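Local coordinates for conserved hypothetical protein (Deinococcus radiodurans, PDB 2G40) that may function in L-lactate utilization as a homodimeric member of the LutC/YkgG family, at residues P50-D62 against C164-R176. Sequence-based numbering, arbitrary orientation.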
loop_
_atom_site.group_PDB
_atom_site.type_symbol
_atom_site.label_atom_id
_atom_site.label_comp_id
_atom_site.label_asym_id
_atom_site.label_seq_id
_atom_site.Cartn_x
_atom_site.Cartn_y
_atom_site.Cartn_z
ATOM N N PRO A 50 29.139 -0.354 2.430
ATOM C CA PRO A 50 28.018 -1.009 3.088
ATOM C C PRO A 50 28.178 -1.096 4.595
ATOM O O PRO A 50 29.276 -1.301 5.082
ATOM C CB PRO A 50 28.017 -2.424 2.472
ATOM C CG PRO A 50 29.241 -2.505 1.634
ATOM C CD PRO A 50 29.593 -1.117 1.260
ATOM N N LEU A 51 27.077 -0.939 5.320
ATOM C CA LEU A 51 27.076 -1.146 6.764
ATOM C C LEU A 51 27.196 -2.643 7.062
ATOM O O LEU A 51 26.849 -3.496 6.226
ATOM C CB LEU A 51 25.796 -0.584 7.376
ATOM C CG LEU A 51 25.635 0.944 7.372
ATOM C CD1 LEU A 51 24.296 1.334 7.995
ATOM C CD2 LEU A 51 26.788 1.635 8.091
ATOM N N SER A 52 27.698 -2.973 8.243
ATOM C CA SER A 52 27.708 -4.356 8.675
ATOM C C SER A 52 26.289 -4.793 8.979
ATOM O O SER A 52 25.400 -3.957 9.187
ATOM C CB SER A 52 28.581 -4.518 9.909
ATOM O OG SER A 52 27.970 -3.944 11.053
ATOM N N ARG A 53 26.067 -6.099 9.035
ATOM C CA ARG A 53 24.764 -6.621 9.438
ATOM C C ARG A 53 24.371 -6.131 10.819
ATOM O O ARG A 53 23.208 -5.797 11.048
ATOM C CB ARG A 53 24.730 -8.149 9.419
ATOM C CG ARG A 53 24.927 -8.771 8.035
ATOM C CD ARG A 53 23.848 -8.295 7.057
ATOM N NE ARG A 53 22.498 -8.529 7.574
ATOM C CZ ARG A 53 21.393 -8.017 7.042
ATOM N NH1 ARG A 53 21.458 -7.240 5.971
ATOM N NH2 ARG A 53 20.213 -8.301 7.568
ATOM N N ALA A 54 25.327 -6.074 11.736
ATOM C CA ALA A 54 25.011 -5.577 13.077
ATOM C C ALA A 54 24.535 -4.121 13.059
ATOM O O ALA A 54 23.543 -3.786 13.697
ATOM C CB ALA A 54 26.199 -5.749 14.010
ATOM N N GLU A 55 25.245 -3.271 12.320
ATOM C CA GLU A 55 24.880 -1.860 12.150
ATOM C C GLU A 55 23.534 -1.681 11.456
ATOM O O GLU A 55 22.745 -0.790 11.805
ATOM C CB GLU A 55 25.950 -1.148 11.349
ATOM C CG GLU A 55 27.261 -0.983 12.075
ATOM C CD GLU A 55 28.375 -0.520 11.167
ATOM O OE1 GLU A 55 28.451 -0.956 9.999
ATOM O OE2 GLU A 55 29.208 0.286 11.635
ATOM N N ILE A 56 23.271 -2.540 10.480
ATOM C CA ILE A 56 21.990 -2.548 9.784
ATOM C C ILE A 56 20.838 -2.865 10.755
ATOM O O ILE A 56 19.833 -2.164 10.767
ATOM C CB ILE A 56 22.005 -3.530 8.583
ATOM C CG1 ILE A 56 22.928 -3.000 7.489
ATOM C CG2 ILE A 56 20.598 -3.731 8.028
ATOM C CD1 ILE A 56 23.169 -4.016 6.378
ATOM N N LEU A 57 20.989 -3.927 11.549
ATOM C CA LEU A 57 19.998 -4.314 12.544
ATOM C C LEU A 57 19.752 -3.197 13.547
ATOM O O LEU A 57 18.603 -2.842 13.853
ATOM C CB LEU A 57 20.453 -5.592 13.258
ATOM C CG LEU A 57 20.294 -6.854 12.396
ATOM C CD1 LEU A 57 20.962 -8.047 13.035
ATOM C CD2 LEU A 57 18.825 -7.151 12.128
ATOM N N HIS A 58 20.837 -2.599 14.026
ATOM C CA HIS A 58 20.727 -1.499 14.974
ATOM C C HIS A 58 20.068 -0.290 14.345
ATOM O O HIS A 58 19.220 0.341 14.946
ATOM C CB HIS A 58 22.093 -1.124 15.516
ATOM C CG HIS A 58 22.669 -2.151 16.436
ATOM N ND1 HIS A 58 23.991 -2.146 16.815
ATOM C CD2 HIS A 58 22.102 -3.212 17.059
ATOM C CE1 HIS A 58 24.217 -3.164 17.626
ATOM N NE2 HIS A 58 23.080 -3.806 17.815
ATOM N N GLN A 59 20.420 0.003 13.108
ATOM C CA GLN A 59 19.759 1.085 12.380
ATOM C C GLN A 59 18.260 0.867 12.170
ATOM O O GLN A 59 17.460 1.786 12.358
ATOM C CB GLN A 59 20.463 1.283 11.042
ATOM C CG GLN A 59 19.864 2.378 10.190
ATOM C CD GLN A 59 20.667 2.583 8.957
ATOM O OE1 GLN A 59 20.679 1.744 8.054
ATOM N NE2 GLN A 59 21.347 3.691 8.901
ATOM N N PHE A 60 17.881 -0.346 11.775
ATOM C CA PHE A 60 16.494 -0.698 11.537
ATOM C C PHE A 60 15.727 -0.504 12.833
ATOM O O PHE A 60 14.689 0.159 12.847
ATOM C CB PHE A 60 16.395 -2.150 11.063
ATOM C CG PHE A 60 14.995 -2.625 10.769
ATOM C CD1 PHE A 60 14.195 -1.972 9.844
ATOM C CD2 PHE A 60 14.491 -3.764 11.404
ATOM C CE1 PHE A 60 12.908 -2.439 9.542
ATOM C CE2 PHE A 60 13.224 -4.228 11.138
ATOM C CZ PHE A 60 12.416 -3.558 10.184
ATOM N N GLU A 61 16.274 -1.060 13.918
ATOM C CA GLU A 61 15.675 -0.895 15.241
ATOM C C GLU A 61 15.434 0.583 15.561
ATOM O O GLU A 61 14.330 0.963 15.958
ATOM C CB GLU A 61 16.563 -1.517 16.324
ATOM C CG GLU A 61 16.044 -1.302 17.760
ATOM C CD GLU A 61 16.851 -2.063 18.815
ATOM O OE1 GLU A 61 17.988 -2.458 18.528
ATOM O OE2 GLU A 61 16.346 -2.262 19.934
ATOM N N ASP A 62 16.466 1.412 15.397
ATOM C CA ASP A 62 16.368 2.838 15.713
ATOM C C ASP A 62 15.246 3.490 14.915
ATOM O O ASP A 62 14.509 4.297 15.425
ATOM C CB ASP A 62 17.652 3.574 15.384
ATOM C CG ASP A 62 18.819 3.169 16.262
ATOM O OD1 ASP A 62 18.599 2.462 17.258
ATOM O OD2 ASP A 62 19.962 3.576 15.958
ATOM N N CYS A 164 4.258 -7.560 12.880
ATOM C CA CYS A 164 4.925 -7.872 11.638
ATOM C C CYS A 164 6.245 -8.567 11.926
ATOM O O CYS A 164 7.135 -8.009 12.592
ATOM C CB CYS A 164 5.158 -6.586 10.857
ATOM S SG CYS A 164 5.942 -6.883 9.308
ATOM N N VAL A 165 6.368 -9.791 11.431
ATOM C CA VAL A 165 7.561 -10.611 11.683
ATOM C C VAL A 165 8.498 -10.430 10.503
ATOM O O VAL A 165 8.110 -10.654 9.372
ATOM C CB VAL A 165 7.210 -12.108 11.848
ATOM C CG1 VAL A 165 8.469 -12.953 11.934
ATOM C CG2 VAL A 165 6.347 -12.318 13.065
ATOM N N VAL A 166 9.724 -10.023 10.800
ATOM C CA VAL A 166 10.731 -9.708 9.799
ATOM C C VAL A 166 11.897 -10.635 10.057
ATOM O O VAL A 166 12.491 -10.590 11.109
ATOM C CB VAL A 166 11.192 -8.256 9.960
ATOM C CG1 VAL A 166 12.311 -7.943 8.946
ATOM C CG2 VAL A 166 10.010 -7.292 9.831
ATOM N N ARG A 167 12.233 -11.500 9.108
ATOM C CA ARG A 167 13.400 -12.346 9.295
ATOM C C ARG A 167 14.632 -11.469 9.210
ATOM O O ARG A 167 14.656 -10.561 8.411
ATOM C CB ARG A 167 13.469 -13.404 8.225
ATOM C CG ARG A 167 12.293 -14.326 8.191
ATOM C CD ARG A 167 12.638 -15.612 7.477
ATOM N NE ARG A 167 13.160 -15.340 6.145
ATOM C CZ ARG A 167 12.401 -15.064 5.086
ATOM N NH1 ARG A 167 11.073 -15.048 5.184
ATOM N NH2 ARG A 167 12.973 -14.815 3.914
ATOM N N GLU A 168 15.644 -11.729 10.034
ATOM C CA GLU A 168 16.890 -10.976 9.968
ATOM C C GLU A 168 17.384 -10.844 8.520
ATOM O O GLU A 168 17.801 -9.757 8.107
ATOM C CB GLU A 168 17.957 -11.619 10.854
ATOM C CG GLU A 168 19.301 -10.906 10.866
ATOM C CD GLU A 168 20.241 -11.292 9.727
ATOM O OE1 GLU A 168 20.044 -12.343 9.069
ATOM O OE2 GLU A 168 21.195 -10.523 9.497
ATOM N N ASP A 169 17.292 -11.931 7.744
ATOM C CA ASP A 169 17.775 -11.960 6.353
ATOM C C ASP A 169 16.914 -11.204 5.357
ATOM O O ASP A 169 17.266 -11.104 4.187
ATOM C CB ASP A 169 17.992 -13.405 5.869
ATOM C CG ASP A 169 16.701 -14.209 5.765
ATOM O OD1 ASP A 169 15.601 -13.637 5.834
ATOM O OD2 ASP A 169 16.795 -15.440 5.609
ATOM N N GLN A 170 15.792 -10.664 5.811
ATOM C CA GLN A 170 14.945 -9.833 4.968
ATOM C C GLN A 170 15.265 -8.353 5.132
ATOM O O GLN A 170 14.667 -7.509 4.464
ATOM C CB GLN A 170 13.464 -10.034 5.323
ATOM C CG GLN A 170 12.887 -11.334 4.856
ATOM C CD GLN A 170 11.443 -11.443 5.247
ATOM O OE1 GLN A 170 11.121 -11.443 6.426
ATOM N NE2 GLN A 170 10.571 -11.545 4.271
ATOM N N ILE A 171 16.168 -8.025 6.042
ATOM C CA ILE A 171 16.493 -6.632 6.283
ATOM C C ILE A 171 17.691 -6.251 5.409
ATOM O O ILE A 171 18.728 -6.895 5.477
ATOM C CB ILE A 171 16.823 -6.382 7.755
ATOM C CG1 ILE A 171 15.640 -6.781 8.647
ATOM C CG2 ILE A 171 17.214 -4.933 7.945
ATOM C CD1 ILE A 171 16.034 -6.979 10.118
ATOM N N VAL A 172 17.532 -5.221 4.590
ATOM C CA VAL A 172 18.616 -4.706 3.761
ATOM C C VAL A 172 18.869 -3.288 4.194
ATOM O O VAL A 172 18.050 -2.691 4.890
ATOM C CB VAL A 172 18.281 -4.753 2.231
ATOM C CG1 VAL A 172 18.004 -6.182 1.816
ATOM C CG2 VAL A 172 17.099 -3.844 1.883
ATOM N N GLN A 173 20.002 -2.746 3.792
ATOM C CA GLN A 173 20.370 -1.417 4.242
ATOM C C GLN A 173 19.623 -0.321 3.507
ATOM O O GLN A 173 19.069 0.592 4.129
ATOM C CB GLN A 173 21.868 -1.204 4.104
ATOM C CG GLN A 173 22.281 0.211 4.441
ATOM C CD GLN A 173 23.745 0.441 4.276
ATOM O OE1 GLN A 173 24.529 -0.499 4.111
ATOM N NE2 GLN A 173 24.138 1.712 4.315
ATOM N N THR A 174 19.637 -0.385 2.180
ATOM C CA THR A 174 19.229 0.744 1.367
ATOM C C THR A 174 17.903 0.493 0.660
ATOM O O THR A 174 17.530 -0.652 0.383
ATOM C CB THR A 174 20.289 1.036 0.294
ATOM O OG1 THR A 174 20.410 -0.113 -0.560
ATOM C CG2 THR A 174 21.643 1.350 0.941
ATOM N N VAL A 175 17.221 1.584 0.338
ATOM C CA VAL A 175 16.007 1.541 -0.462
ATOM C C VAL A 175 16.251 0.831 -1.800
ATOM O O VAL A 175 15.453 -0.003 -2.216
ATOM C CB VAL A 175 15.439 2.965 -0.668
ATOM C CG1 VAL A 175 14.329 2.963 -1.688
ATOM C CG2 VAL A 175 14.920 3.527 0.649
ATOM N N ARG A 176 17.371 1.143 -2.446
ATOM C CA ARG A 176 17.775 0.475 -3.680
ATOM C C ARG A 176 17.725 -1.052 -3.570
ATOM O O ARG A 176 17.155 -1.724 -4.429
ATOM C CB ARG A 176 19.179 0.927 -4.080
#
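In this LUD-domain protein, Arg53, Ile56, Leu57 and Phe60 on the first turns of helix 53-66 dock on residues 166-173, where the chain passes from the parallel sheet to strand 171-172 of the mixed one. Arg53 carries the polar half. Its chain bends at both chi2 and chi3, which brings the guanidinium edge-on to two acceptors. NE and NH2 together hold a single carboxylate oxygen, with Arg53 NE 3.1 Å from OE2 of Glu168 in a salt bridge; the guanidinium and carboxylate planes stand nearly perpendicular, 89° apart. At the far end of the guanidinium, NH1 and NH2 both donate to Ile171 O, the NH1 bond measuring 2.8 Å. With an alanine at Arg53, this carbonyl and the Glu168 carboxylate would probably both lose their donors on the helix, leaving the acid free to swing away.

Ile171 forms the apolar centre. Its CD1 presses against Leu57 CD2 at 3.4 Å, tighter than usual for two carbons, and also lies 3.8 Å from Phe60 CD2, while Ile171 CG1 lies over one face of the Phe60 ring, offset toward its rim. On the other branch, Ile171 CG2 meets Ile56 CG2 at 3.6 Å. Gln173, with CG anti to its backbone N (chi1 175°) and the chain extended beyond, reaches past the Ile56 CD1 methyl to the residues before the helix. There Gln173 OE1 accepts a hydrogen bond of 2.9 Å from Leu51 N. The N-H points almost straight at the oxygen (169°) but arrives tilted out of the amide plane, and NE2 packs on Leu51 CG.

Beyond the two segments, Gln59 OE1 is hydrogen-bonded to Ser137 OG, Phe60 also packs on Val220 and Val222 of strand 217-223, and Leu57 on His73 of strand 70-74, so the helix bridges the parallel sheet and strand 171-172 of the mixed sheet.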